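Side-chain contacts in acyl-CoA dehydrogenase family protein (Porphyromonas gingivalis, PDB 2OKU), which is the C-terminal helical domain of a probable FAD-dependent acyl-CoA dehydrogenase, whose whole chain probably oxidises acyl-CoA thioesters: residues E107-D110 and S111-A115; R7-T11 and G12-A16. All coordinates share one frame; numbering follows the deposited sequence.

From the N terminus the chain meets interaction 2 first, where the short helix R7-T11 gives way at G12 to helix 13-22; the contact closes a tight turn between two consecutive helices. Helices 32-53 and 58-87 follow, and then interaction 1, which lies wholly within helix 92-115 and closes nothing larger than single helical turns. The two are in series, neither nested nor crossed, with centres 19 Å apart and nearest atoms about 10 Å apart. What joins them is the pair of long helices: I9 of interaction 2 and the apolar residues of interaction 1 both pack on helices 32-53 and 58-87, while interaction 2 also reaches the second subunit.

Interaction 1 (E107-D110 and S111-A115); sequences EKID and SYVRA
D110 and R114 sit one turn apart on helix 92-115, the last long helix of the C-terminal acyl-CoA dehydrogenase domain, where it packs against helices 32-53 and 58-87, and form an i to i+4 salt bridge. R114 NE gives its N-H to D110 OD1 at 2.9 Å, nearly straight at 165°. The oxygen lies in the guanidinium plane, at its edge, whereas NE reaches the carboxylate on its syn side from 33° out of that plane. R114 stretches fully from CG to NE, and D110 turns CG away from its own backbone N (chi1 -171°), which lets the two groups meet beside the helix. A water completes the ring: it donates to D110 OD1 at 2.7 Å and accepts from R114 NH2 at 3.0 Å.

The backbone beneath is regular. S111 N, Y112 N, V113 N and R114 N donate to the carbonyls of E107, K108, I109 and D110, the tightest being V113 N to I109 O at 2.9 Å. On the inner side I109 CG2 lies against V113 CG2, 3.9 Å away; V113 packs on L48 and V52 of helix 32-53, and I109 on helix 58-87. R44 of helix 32-53 takes E107 OE1 in a salt bridge and forms a long, weak ion pair with D110 OD2.

R114 NE and the water thus both grip D110 OD1, and the charge of R114, with a weaker contribution from R44, would probably keep the buried aspartate ionised.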
loop_
_atom_site.group_PDB
_atom_site.type_symbol
_atom_site.label_atom_id
_atom_site.label_comp_id
_atom_site.label_asym_id
_atom_site.label_seq_id
_atom_site.Cartn_x
_atom_site.Cartn_y
_atom_site.Cartn_z
ATOM N N GLU A 107 -6.537 12.265 5.351
ATOM C CA GLU A 107 -7.319 13.479 5.491
ATOM C C GLU A 107 -8.627 13.199 6.262
ATOM O O GLU A 107 -8.998 13.943 7.149
ATOM C CB GLU A 107 -7.608 14.077 4.119
ATOM C CG GLU A 107 -8.442 15.336 4.117
ATOM C CD GLU A 107 -8.002 16.451 5.066
ATOM O OE1 GLU A 107 -6.789 16.719 5.183
ATOM O OE2 GLU A 107 -8.895 17.111 5.656
ATOM N N LYS A 108 -9.281 12.094 5.943
ATOM C CA LYS A 108 -10.512 11.684 6.634
ATOM C C LYS A 108 -10.251 11.473 8.147
ATOM O O LYS A 108 -11.000 11.948 9.012
ATOM C CB LYS A 108 -11.054 10.395 6.014
ATOM C CG LYS A 108 -11.659 10.513 4.587
ATOM C CD LYS A 108 -11.940 9.084 4.110
ATOM C CE LYS A 108 -12.387 9.011 2.704
ATOM N NZ LYS A 108 -12.677 7.606 2.293
ATOM N N ILE A 109 -9.146 10.810 8.445
ATOM C CA ILE A 109 -8.757 10.550 9.828
ATOM C C ILE A 109 -8.419 11.859 10.533
ATOM O O ILE A 109 -8.932 12.136 11.609
ATOM C CB ILE A 109 -7.563 9.586 9.959
ATOM C CG1 ILE A 109 -7.876 8.196 9.384
ATOM C CG2 ILE A 109 -7.140 9.497 11.463
ATOM C CD1 ILE A 109 -6.634 7.301 9.096
ATOM N N ASP A 110 -7.544 12.661 9.930
ATOM C CA ASP A 110 -7.141 13.942 10.528
ATOM C C ASP A 110 -8.354 14.860 10.858
ATOM O O ASP A 110 -8.450 15.390 11.951
ATOM C CB ASP A 110 -6.192 14.669 9.568
ATOM C CG ASP A 110 -5.571 15.879 10.199
ATOM O OD1 ASP A 110 -4.686 15.705 11.029
ATOM O OD2 ASP A 110 -5.981 16.995 9.853
ATOM N N SER A 111 -9.257 15.009 9.899
ATOM C CA SER A 111 -10.487 15.800 10.040
ATOM C C SER A 111 -11.383 15.286 11.192
ATOM O O SER A 111 -11.797 16.052 12.063
ATOM C CB SER A 111 -11.224 15.812 8.699
ATOM O OG SER A 111 -12.446 16.528 8.801
ATOM N N TYR A 112 -11.625 13.980 11.200
ATOM C CA TYR A 112 -12.414 13.346 12.244
ATOM C C TYR A 112 -11.828 13.529 13.627
ATOM O O TYR A 112 -12.516 13.968 14.538
ATOM C CB TYR A 112 -12.614 11.843 11.967
ATOM C CG TYR A 112 -13.354 11.178 13.135
ATOM C CD1 TYR A 112 -14.742 11.177 13.174
ATOM C CD2 TYR A 112 -12.664 10.604 14.173
ATOM C CE1 TYR A 112 -15.440 10.598 14.240
ATOM C CE2 TYR A 112 -13.342 10.002 15.249
ATOM C CZ TYR A 112 -14.740 10.013 15.260
ATOM O OH TYR A 112 -15.424 9.435 16.304
ATOM N N VAL A 113 -10.551 13.185 13.784
ATOM C CA VAL A 113 -9.880 13.260 15.083
ATOM C C VAL A 113 -9.811 14.687 15.620
ATOM O O VAL A 113 -10.046 14.930 16.823
ATOM C CB VAL A 113 -8.482 12.610 15.025
ATOM C CG1 VAL A 113 -7.682 12.865 16.321
ATOM C CG2 VAL A 113 -8.642 11.110 14.725
ATOM N N ARG A 114 -9.512 15.630 14.734
ATOM C CA ARG A 114 -9.427 17.036 15.119
ATOM C C ARG A 114 -10.790 17.682 15.435
ATOM O O ARG A 114 -10.852 18.630 16.216
ATOM C CB ARG A 114 -8.660 17.821 14.049
ATOM C CG ARG A 114 -7.154 17.484 14.082
ATOM C CD ARG A 114 -6.367 18.262 13.030
ATOM N NE ARG A 114 -4.972 17.820 13.011
ATOM C CZ ARG A 114 -4.033 18.286 13.828
ATOM N NH1 ARG A 114 -4.326 19.231 14.710
ATOM N NH2 ARG A 114 -2.791 17.835 13.739
ATOM N N ALA A 115 -11.856 17.173 14.838
ATOM C CA ALA A 115 -13.213 17.685 15.083
ATOM C C ALA A 115 -13.883 16.999 16.278
ATOM O O ALA A 115 -14.915 17.448 16.761
ATOM C CB ALA A 115 -14.059 17.542 13.859
HETATM O O HOH W 1 -2.076 16.279 11.260
#

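Interaction 2 (R7-T11 and G12-A16); sequences RHITT and GTYIA
T13 reaches back to H8 through a Schellman motif, in which G12, with positive phi (93°), ends helix 7-11 and at the same time serves as N-cap of helix 13-22. The carbonyl of H8 is the hub. T13 N donates to H8 O at 3.0 Å and lies in the carbonyl plane, and G12 N donates to the same oxygen from above that plane. T13 OG1 adds a third, longer bond at 3.3 Å, well out of the carbonyl plane on the side opposite G12 N; with chi1 at 63° the hydroxyl is tucked between its own N and carbonyl carbon, close to H8 O. A water donates to this oxygen as well and accepts from Y14 N, bridging the two helices.

Around the hub the side chains close up. T13 OG1 lies at the edge of the imidazole, near its plane, and 3.5 Å from H8 CB. The side chains of H8 and Y14 run side by side, and their rings meet rim to rim, with planes at 52° and H8 CD2 3.8 Å from Y14 CE2. I9 takes part twice: its CG1 sits over one imidazole face, offset toward the rim, and CD1 comes to the tyrosine edge.

Farther out, I9 is seated on V69 and T72 of helix 58-87 and on I49 of helix 32-53, while Y14 rests on V76. The polar ends of both rings belong to the dimer interface, where F91 of the second subunit stacks on Y14. H8 NE2 and Y14 OH both hydrogen-bond to one atom, OD2 of D88 in the second subunit.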
loop_
_atom_site.group_PDB
_atom_site.type_symbol
_atom_site.label_atom_id
_atom_site.label_comp_id
_atom_site.label_asym_id
_atom_site.label_seq_id
_atom_site.Cartn_x
_atom_site.Cartn_y
_atom_site.Cartn_z
ATOM N N ARG A 7 2.304 1.640 21.841
ATOM C CA ARG A 7 3.331 2.522 22.391
ATOM C C ARG A 7 4.371 2.972 21.350
ATOM O O ARG A 7 4.876 4.106 21.375
ATOM C CB ARG A 7 4.020 1.822 23.555
ATOM C CG ARG A 7 4.434 2.735 24.586
ATOM C CD ARG A 7 5.273 2.026 25.635
ATOM N NE ARG A 7 5.992 2.987 26.460
ATOM C CZ ARG A 7 5.535 3.462 27.620
ATOM N NH1 ARG A 7 4.365 3.054 28.116
ATOM N NH2 ARG A 7 6.265 4.330 28.311
ATOM N N HIS A 8 4.703 2.069 20.433
ATOM C CA HIS A 8 5.673 2.356 19.363
ATOM C C HIS A 8 5.102 3.373 18.346
ATOM O O HIS A 8 5.834 4.189 17.783
ATOM C CB HIS A 8 6.132 1.045 18.692
ATOM C CG HIS A 8 5.039 0.313 17.960
ATOM N ND1 HIS A 8 3.834 -0.010 18.545
ATOM C CD2 HIS A 8 4.996 -0.188 16.700
ATOM C CE1 HIS A 8 3.087 -0.660 17.664
ATOM N NE2 HIS A 8 3.763 -0.771 16.533
ATOM N N ILE A 9 3.780 3.365 18.174
ATOM C CA ILE A 9 3.062 4.355 17.355
ATOM C C ILE A 9 3.046 5.747 17.994
ATOM O O ILE A 9 3.427 6.743 17.348
ATOM C CB ILE A 9 1.585 3.897 17.083
ATOM C CG1 ILE A 9 1.569 2.517 16.419
ATOM C CG2 ILE A 9 0.767 5.015 16.322
ATOM C CD1 ILE A 9 2.271 2.412 15.062
ATOM N N THR A 10 2.648 5.839 19.256
ATOM C CA THR A 10 2.627 7.119 19.920
ATOM C C THR A 10 4.031 7.691 20.060
ATOM O O THR A 10 4.223 8.902 19.924
ATOM C CB THR A 10 1.892 7.063 21.268
ATOM O OG1 THR A 10 2.420 6.016 22.078
ATOM C CG2 THR A 10 0.408 6.811 21.019
ATOM N N THR A 11 5.023 6.822 20.284
ATOM C CA THR A 11 6.402 7.288 20.404
ATOM C C THR A 11 6.999 7.700 19.058
ATOM O O THR A 11 7.813 8.639 18.985
ATOM C CB THR A 11 7.300 6.275 21.150
ATOM O OG1 THR A 11 6.892 6.245 22.517
ATOM C CG2 THR A 11 8.786 6.694 21.100
ATOM N N GLY A 12 6.569 7.051 17.990
ATOM C CA GLY A 12 6.989 7.396 16.654
ATOM C C GLY A 12 8.185 6.613 16.143
ATOM O O GLY A 12 9.045 7.162 15.461
ATOM N N THR A 13 8.249 5.326 16.460
ATOM C CA THR A 13 9.332 4.489 15.944
ATOM C C THR A 13 9.322 4.378 14.404
ATOM O O THR A 13 10.388 4.389 13.771
ATOM C CB THR A 13 9.289 3.072 16.565
ATOM O OG1 THR A 13 8.079 2.435 16.191
ATOM C CG2 THR A 13 9.404 3.109 18.123
ATOM N N TYR A 14 8.136 4.313 13.786
ATOM C CA TYR A 14 8.073 4.306 12.321
ATOM C C TYR A 14 8.392 5.662 11.712
ATOM O O TYR A 14 8.959 5.741 10.621
ATOM C CB TYR A 14 6.703 3.896 11.814
ATOM C CG TYR A 14 6.365 2.447 11.946
ATOM C CD1 TYR A 14 6.920 1.503 11.082
ATOM C CD2 TYR A 14 5.470 2.003 12.913
ATOM C CE1 TYR A 14 6.579 0.156 11.177
ATOM C CE2 TYR A 14 5.128 0.667 13.019
ATOM C CZ TYR A 14 5.675 -0.248 12.151
ATOM O OH TYR A 14 5.323 -1.579 12.263
ATOM N N ILE A 15 7.997 6.716 12.406
ATOM C CA ILE A 15 8.328 8.088 12.003
ATOM C C ILE A 15 9.854 8.247 11.938
ATOM O O ILE A 15 10.396 8.821 10.979
ATOM C CB ILE A 15 7.689 9.119 12.990
ATOM C CG1 ILE A 15 6.144 8.987 13.078
ATOM C CG2 ILE A 15 8.131 10.592 12.650
ATOM C CD1 ILE A 15 5.435 8.929 11.792
ATOM N N ALA A 16 10.550 7.701 12.945
ATOM C CA ALA A 16 12.022 7.745 12.999
ATOM C C ALA A 16 12.627 6.928 11.852
ATOM O O ALA A 16 13.551 7.407 11.172
ATOM C CB ALA A 16 12.547 7.257 14.366
HETATM O O HOH W 2 5.518 4.787 14.877
#